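Local coordinates for extracellular subtilisin-like serine proteinase (Vibrio sp. PA-44, PDB 1SH7), which probably cleaves internal peptide bonds of proteins as a cold-adapted, calcium-binding serine endopeptidase, represented here by its subtilisin-like catalytic domain, at residues A[32-37]-A[113-118]; A[45-50]-A[89-94]. All blocks are in the same frame, centred on the assembly; numbering follows the deposited sequence.

Contact 1 of 2, residues A[32-37]-A[113-118]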
loop_
_atom_site.group_PDB
_atom_site.type_symbol
_atom_site.label_atom_id
_atom_site.label_comp_id
_atom_site.label_asym_id
_atom_site.label_seq_id
_atom_site.Cartn_x
_atom_site.Cartn_y
_atom_site.Cartn_z
ATOM N N THR A 32 -9.724 8.875 -0.188
ATOM C CA THR A 32 -9.356 8.609 1.182
ATOM C C THR A 32 -8.668 7.242 1.224
ATOM O O THR A 32 -9.174 6.283 0.651
ATOM C CB THR A 32 -10.600 8.649 2.065
ATOM O OG1 THR A 32 -11.211 9.963 2.044
ATOM C CG2 THR A 32 -10.262 8.421 3.542
ATOM N N ALA A 33 -7.523 7.185 1.896
ATOM C CA ALA A 33 -6.795 5.940 2.111
ATOM C C ALA A 33 -6.941 5.569 3.564
ATOM O O ALA A 33 -6.600 6.383 4.425
ATOM C CB ALA A 33 -5.328 6.098 1.770
ATOM N N TYR A 34 -7.419 4.341 3.804
ATOM C CA TYR A 34 -7.603 3.798 5.140
ATOM C C TYR A 34 -6.397 2.927 5.467
ATOM O O TYR A 34 -6.157 1.934 4.786
ATOM C CB TYR A 34 -8.908 3.001 5.206
ATOM C CG TYR A 34 -10.094 3.887 5.072
ATOM C CD1 TYR A 34 -10.679 4.487 6.200
ATOM C CD2 TYR A 34 -10.604 4.190 3.830
ATOM C CE1 TYR A 34 -11.747 5.352 6.069
ATOM C CE2 TYR A 34 -11.683 5.072 3.684
ATOM C CZ TYR A 34 -12.238 5.649 4.815
ATOM O OH TYR A 34 -13.302 6.516 4.680
ATOM N N VAL A 35 -5.632 3.325 6.482
ATOM C CA VAL A 35 -4.378 2.669 6.822
ATOM C C VAL A 35 -4.601 1.776 8.014
ATOM O O VAL A 35 -4.808 2.266 9.130
ATOM C CB VAL A 35 -3.297 3.723 7.066
ATOM C CG1 VAL A 35 -1.985 3.097 7.455
ATOM C CG2 VAL A 35 -3.187 4.607 5.838
ATOM N N ILE A 36 -4.646 0.462 7.757
ATOM C CA ILE A 36 -4.987 -0.532 8.770
ATOM C C ILE A 36 -3.650 -1.046 9.278
ATOM O O ILE A 36 -2.977 -1.814 8.624
ATOM C CB ILE A 36 -5.868 -1.663 8.175
ATOM C CG1 ILE A 36 -7.181 -1.076 7.594
ATOM C CG2 ILE A 36 -6.146 -2.743 9.207
ATOM C CD1 ILE A 36 -8.000 -2.058 6.729
ATOM N N ASP A 37 -3.259 -0.586 10.447
ATOM C CA ASP A 37 -1.875 -0.732 10.863
ATOM C C ASP A 37 -1.711 -0.393 12.357
ATOM O O ASP A 37 -2.636 -0.626 13.138
ATOM C CB ASP A 37 -1.000 0.159 9.971
ATOM C CG ASP A 37 0.351 -0.431 9.706
ATOM O OD1 ASP A 37 1.119 -0.592 10.683
ATOM O OD2 ASP A 37 0.758 -0.683 8.549
ATOM N N ASP A 113 -13.805 -4.585 8.834
ATOM C CA ASP A 113 -15.244 -4.332 8.869
ATOM C C ASP A 113 -15.552 -2.834 9.042
ATOM O O ASP A 113 -16.497 -2.309 8.448
ATOM C CB ASP A 113 -15.886 -5.096 10.037
ATOM C CG ASP A 113 -15.983 -6.588 9.803
ATOM O OD1 ASP A 113 -16.418 -7.275 10.774
ATOM O OD2 ASP A 113 -15.684 -7.165 8.711
ATOM N N TRP A 114 -14.760 -2.153 9.866
ATOM C CA TRP A 114 -14.954 -0.728 10.103
ATOM C C TRP A 114 -14.754 0.098 8.832
ATOM O O TRP A 114 -15.489 1.053 8.559
ATOM C CB TRP A 114 -13.996 -0.247 11.201
ATOM C CG TRP A 114 -14.249 1.133 11.638
ATOM C CD1 TRP A 114 -15.025 1.526 12.683
ATOM C CD2 TRP A 114 -13.768 2.341 11.023
ATOM N NE1 TRP A 114 -15.010 2.891 12.794
ATOM C CE2 TRP A 114 -14.256 3.418 11.782
ATOM C CE3 TRP A 114 -12.934 2.619 9.940
ATOM C CZ2 TRP A 114 -13.947 4.748 11.484
ATOM C CZ3 TRP A 114 -12.647 3.934 9.637
ATOM C CH2 TRP A 114 -13.160 4.974 10.391
ATOM N N VAL A 115 -13.746 -0.277 8.065
ATOM C CA VAL A 115 -13.498 0.375 6.768
ATOM C C VAL A 115 -14.672 0.112 5.819
ATOM O O VAL A 115 -15.202 1.044 5.218
ATOM C CB VAL A 115 -12.153 -0.088 6.156
ATOM C CG1 VAL A 115 -12.046 0.304 4.720
ATOM C CG2 VAL A 115 -10.962 0.474 6.971
ATOM N N ALA A 116 -15.133 -1.121 5.708
ATOM C CA ALA A 116 -16.293 -1.396 4.855
ATOM C C ALA A 116 -17.510 -0.553 5.295
ATOM O O ALA A 116 -18.205 0.053 4.458
ATOM C CB ALA A 116 -16.648 -2.864 4.873
ATOM N N GLN A 117 -17.716 -0.442 6.603
ATOM C CA GLN A 117 -18.895 0.267 7.114
ATOM C C GLN A 117 -18.763 1.805 7.037
ATOM O O GLN A 117 -19.768 2.496 6.967
ATOM C CB GLN A 117 -19.207 -0.143 8.547
ATOM C CG GLN A 117 -19.713 -1.570 8.690
ATOM C CD GLN A 117 -19.611 -2.100 10.117
ATOM O OE1 GLN A 117 -19.565 -1.324 11.074
ATOM N NE2 GLN A 117 -19.566 -3.422 10.258
ATOM N N ASN A 118 -17.539 2.333 7.030
ATOM C CA ASN A 118 -17.343 3.761 7.201
ATOM C C ASN A 118 -16.736 4.488 6.010
ATOM O O ASN A 118 -16.614 5.703 6.039
ATOM C CB ASN A 118 -16.501 4.022 8.473
ATOM C CG ASN A 118 -17.255 3.658 9.740
ATOM O OD1 ASN A 118 -17.124 2.532 10.267
ATOM N ND2 ASN A 118 -18.063 4.580 10.229
#
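V115 is the bump and strand 32-37 supplies the hollow: V115 CG2 fits between the side chains of Y34 and I36, 3.7 Å from Y34 CB and 3.9 Å from I36 CD1. I36 and V115 meet tip to tip, whereas Y34 and V115 pass alongside one another, pointing opposite ways, and the second methyl, V115 CG1, lies against the root of the tyrosine ring, 4.1 Å from Y34 CG. Segments 32-37 and 113-118 run nearly antiparallel, at 163°, with their axes 10.1 Å apart. This is the packing of a beta-alpha-beta crossover in the parallel sheet of the subtilisin fold: helix 105-118 joins strand 90-95 to strand 123-127 and passes over strand 32-37, which lies between them. The adjoining strand 90-95 adds to the packing, V94 touching V115 and V92 touching Y34. W114 reaches in from one flank. With chi1 at -172°, its CG lies opposite the backbone N and the indole reaches back to the strand, laying W114 CZ3 3.9 Å from Y34 CE1; the tyrosine and tryptophan side chains run roughly perpendicular. Beyond the ring, Y34 OH comes within 3.7 Å of the carbonyl N118 O at the helix end.

Contact 2 of 2, residues A[45-50]-A[89-94]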
loop_
_atom_site.group_PDB
_atom_site.type_symbol
_atom_site.label_atom_id
_atom_site.label_comp_id
_atom_site.label_asym_id
_atom_site.label_seq_id
_atom_site.Cartn_x
_atom_site.Cartn_y
_atom_site.Cartn_z
ATOM N N GLU A 45 4.311 16.332 10.069
ATOM C CA GLU A 45 4.348 17.439 9.095
ATOM C C GLU A 45 4.083 16.993 7.666
ATOM O O GLU A 45 3.686 17.784 6.811
ATOM C CB GLU A 45 5.694 18.166 9.133
ATOM C CG GLU A 45 6.886 17.348 8.638
ATOM C CD GLU A 45 8.221 18.021 8.930
ATOM O OE1 GLU A 45 8.173 19.159 9.421
ATOM O OE2 GLU A 45 9.300 17.443 8.641
ATOM N N GLU A 46 4.323 15.729 7.385
ATOM C CA GLU A 46 4.100 15.198 6.039
ATOM C C GLU A 46 2.647 15.245 5.618
ATOM O O GLU A 46 2.347 15.243 4.425
ATOM C CB GLU A 46 4.586 13.745 5.968
ATOM C CG GLU A 46 6.057 13.591 5.645
ATOM C CD GLU A 46 6.349 13.878 4.180
ATOM O OE1 GLU A 46 6.357 12.923 3.354
ATOM O OE2 GLU A 46 6.561 15.066 3.852
ATOM N N PHE A 47 1.722 15.256 6.581
ATOM C CA PHE A 47 0.337 15.174 6.206
ATOM C C PHE A 47 -0.346 16.525 6.036
ATOM O O PHE A 47 -1.380 16.581 5.392
ATOM C CB PHE A 47 -0.458 14.251 7.142
ATOM C CG PHE A 47 0.140 12.863 7.274
ATOM C CD1 PHE A 47 0.326 12.060 6.157
ATOM C CD2 PHE A 47 0.542 12.377 8.517
ATOM C CE1 PHE A 47 0.921 10.786 6.266
ATOM C CE2 PHE A 47 1.137 11.120 8.631
ATOM C CZ PHE A 47 1.332 10.326 7.480
ATOM N N GLY A 48 0.210 17.595 6.600
ATOM C CA GLY A 48 -0.400 18.911 6.487
ATOM C C GLY A 48 -1.896 18.931 6.809
ATOM O O GLY A 48 -2.691 19.525 6.062
ATOM N N GLY A 49 -2.301 18.241 7.877
ATOM C CA GLY A 49 -3.700 18.184 8.254
ATOM C C GLY A 49 -4.620 17.201 7.544
ATOM O O GLY A 49 -5.778 17.060 7.943
ATOM N N ARG A 50 -4.118 16.477 6.544
ATOM C CA ARG A 50 -4.924 15.512 5.779
ATOM C C ARG A 50 -5.108 14.155 6.469
ATOM O O ARG A 50 -5.864 13.310 5.993
ATOM C CB ARG A 50 -4.312 15.292 4.389
ATOM C CG ARG A 50 -4.498 16.459 3.427
ATOM C CD ARG A 50 -3.593 16.447 2.170
ATOM N NE ARG A 50 -2.157 16.405 2.468
ATOM C CZ ARG A 50 -1.356 15.319 2.349
ATOM N NH1 ARG A 50 -0.056 15.417 2.633
ATOM N NH2 ARG A 50 -1.835 14.167 1.873
ATOM N N VAL A 89 -3.927 13.308 -0.824
ATOM C CA VAL A 89 -4.900 12.306 -0.419
ATOM C C VAL A 89 -5.312 12.534 1.035
ATOM O O VAL A 89 -4.586 13.144 1.813
ATOM C CB VAL A 89 -4.328 10.860 -0.630
ATOM C CG1 VAL A 89 -3.352 10.507 0.440
ATOM C CG2 VAL A 89 -5.440 9.828 -0.760
ATOM N N ASN A 90 -6.509 12.090 1.379
ATOM C CA ASN A 90 -6.926 12.015 2.764
ATOM C C ASN A 90 -6.472 10.703 3.376
ATOM O O ASN A 90 -6.535 9.644 2.734
ATOM C CB ASN A 90 -8.446 12.171 2.861
ATOM C CG ASN A 90 -8.916 13.497 2.323
ATOM O OD1 ASN A 90 -8.609 14.523 2.909
ATOM N ND2 ASN A 90 -9.640 13.488 1.168
ATOM N N ILE A 91 -6.020 10.762 4.631
ATOM C CA ILE A 91 -5.552 9.586 5.353
ATOM C C ILE A 91 -6.439 9.384 6.578
ATOM O O ILE A 91 -6.695 10.360 7.293
ATOM C CB ILE A 91 -4.074 9.789 5.804
ATOM C CG1 ILE A 91 -3.118 9.930 4.583
ATOM C CG2 ILE A 91 -3.661 8.691 6.753
ATOM C CD1 ILE A 91 -2.842 8.597 3.819
ATOM N N VAL A 92 -6.855 8.137 6.830
ATOM C CA VAL A 92 -7.588 7.759 8.020
ATOM C C VAL A 92 -6.875 6.612 8.712
ATOM O O VAL A 92 -6.602 5.570 8.072
ATOM C CB VAL A 92 -9.071 7.408 7.697
ATOM C CG1 VAL A 92 -9.794 6.966 8.963
ATOM C CG2 VAL A 92 -9.784 8.608 7.080
ATOM N N GLY A 93 -6.571 6.787 10.011
ATOM C CA GLY A 93 -5.902 5.760 10.822
ATOM C C GLY A 93 -6.865 4.716 11.354
ATOM O O GLY A 93 -7.872 5.058 11.961
ATOM N N VAL A 94 -6.590 3.441 11.090
ATOM C CA VAL A 94 -7.378 2.327 11.648
ATOM C C VAL A 94 -6.420 1.440 12.420
ATOM O O VAL A 94 -5.734 0.581 11.869
ATOM C CB VAL A 94 -8.127 1.540 10.551
ATOM C CG1 VAL A 94 -9.046 0.485 11.151
ATOM C CG2 VAL A 94 -8.931 2.494 9.673
#
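The carbonyl of R50, at the exit of a type I' turn spanning F47 to R50, receives the backbone N-H of I91 almost straight (I91 N to R50 O 2.9 Å, 177°), while R50 N closes the turn on F47 O at 3.0 Å. G48 and G49 hold the two central positions, both with the positive phi that this turn requires. The side chain of R50 curls beside the same partner segment. It bends at chi3 (-57°), running alongside the carbonyl of V89 with R50 CB 3.4 Å and R50 CD 3.5 Å from V89 O, and then brings the edge of the guanidinium round to that oxygen. R50 NH2 donates to V89 O at 2.9 Å (147°), in the carbonyl plane on a lone pair. The same nitrogen also bonds G79 O, at the C-terminal end of helix 70-79, where a positive charge would probably be favoured by the helix dipole. In the fold, this is where the turn feeds edge strand 51-56 into the parallel sheet of the subtilase domain: I91 bonds R50 and then V52, as one residue does with a parallel neighbour. Apart from these polar contacts, the F47 ring approaches I91 obliquely, F47 CD1 lying 4.3 Å from I91 CG1, and A75 of helix 70-79 touches both. The amide of N90, the residue before I91, finds its polar partner outside the two segments, ND2 bonding V31 O.

Contacts 1 and 2 lie about 13 Å apart between centres and share one sheet, because strands 32-37 and 90-95 are neighbours in it. Probable backbone hydrogen bonds join them: A33 N to N90 O at 2.8 Å and V35 O to V94 N at 2.9 Å. They serve opposite faces: Y34 and I36 of contact 1 meet helix 105-118, whereas F47 and I91 of contact 2 touch helix 70-79. Strand 32-37 ends at D37, predicted to belong to the charge relay with H70 and S220. The I91 side chain is about 9 Å from that of D37, and the I36 side chain about 12 Å from the bound phenylmethanesulfonic acid, whose pocket includes H70 and S220.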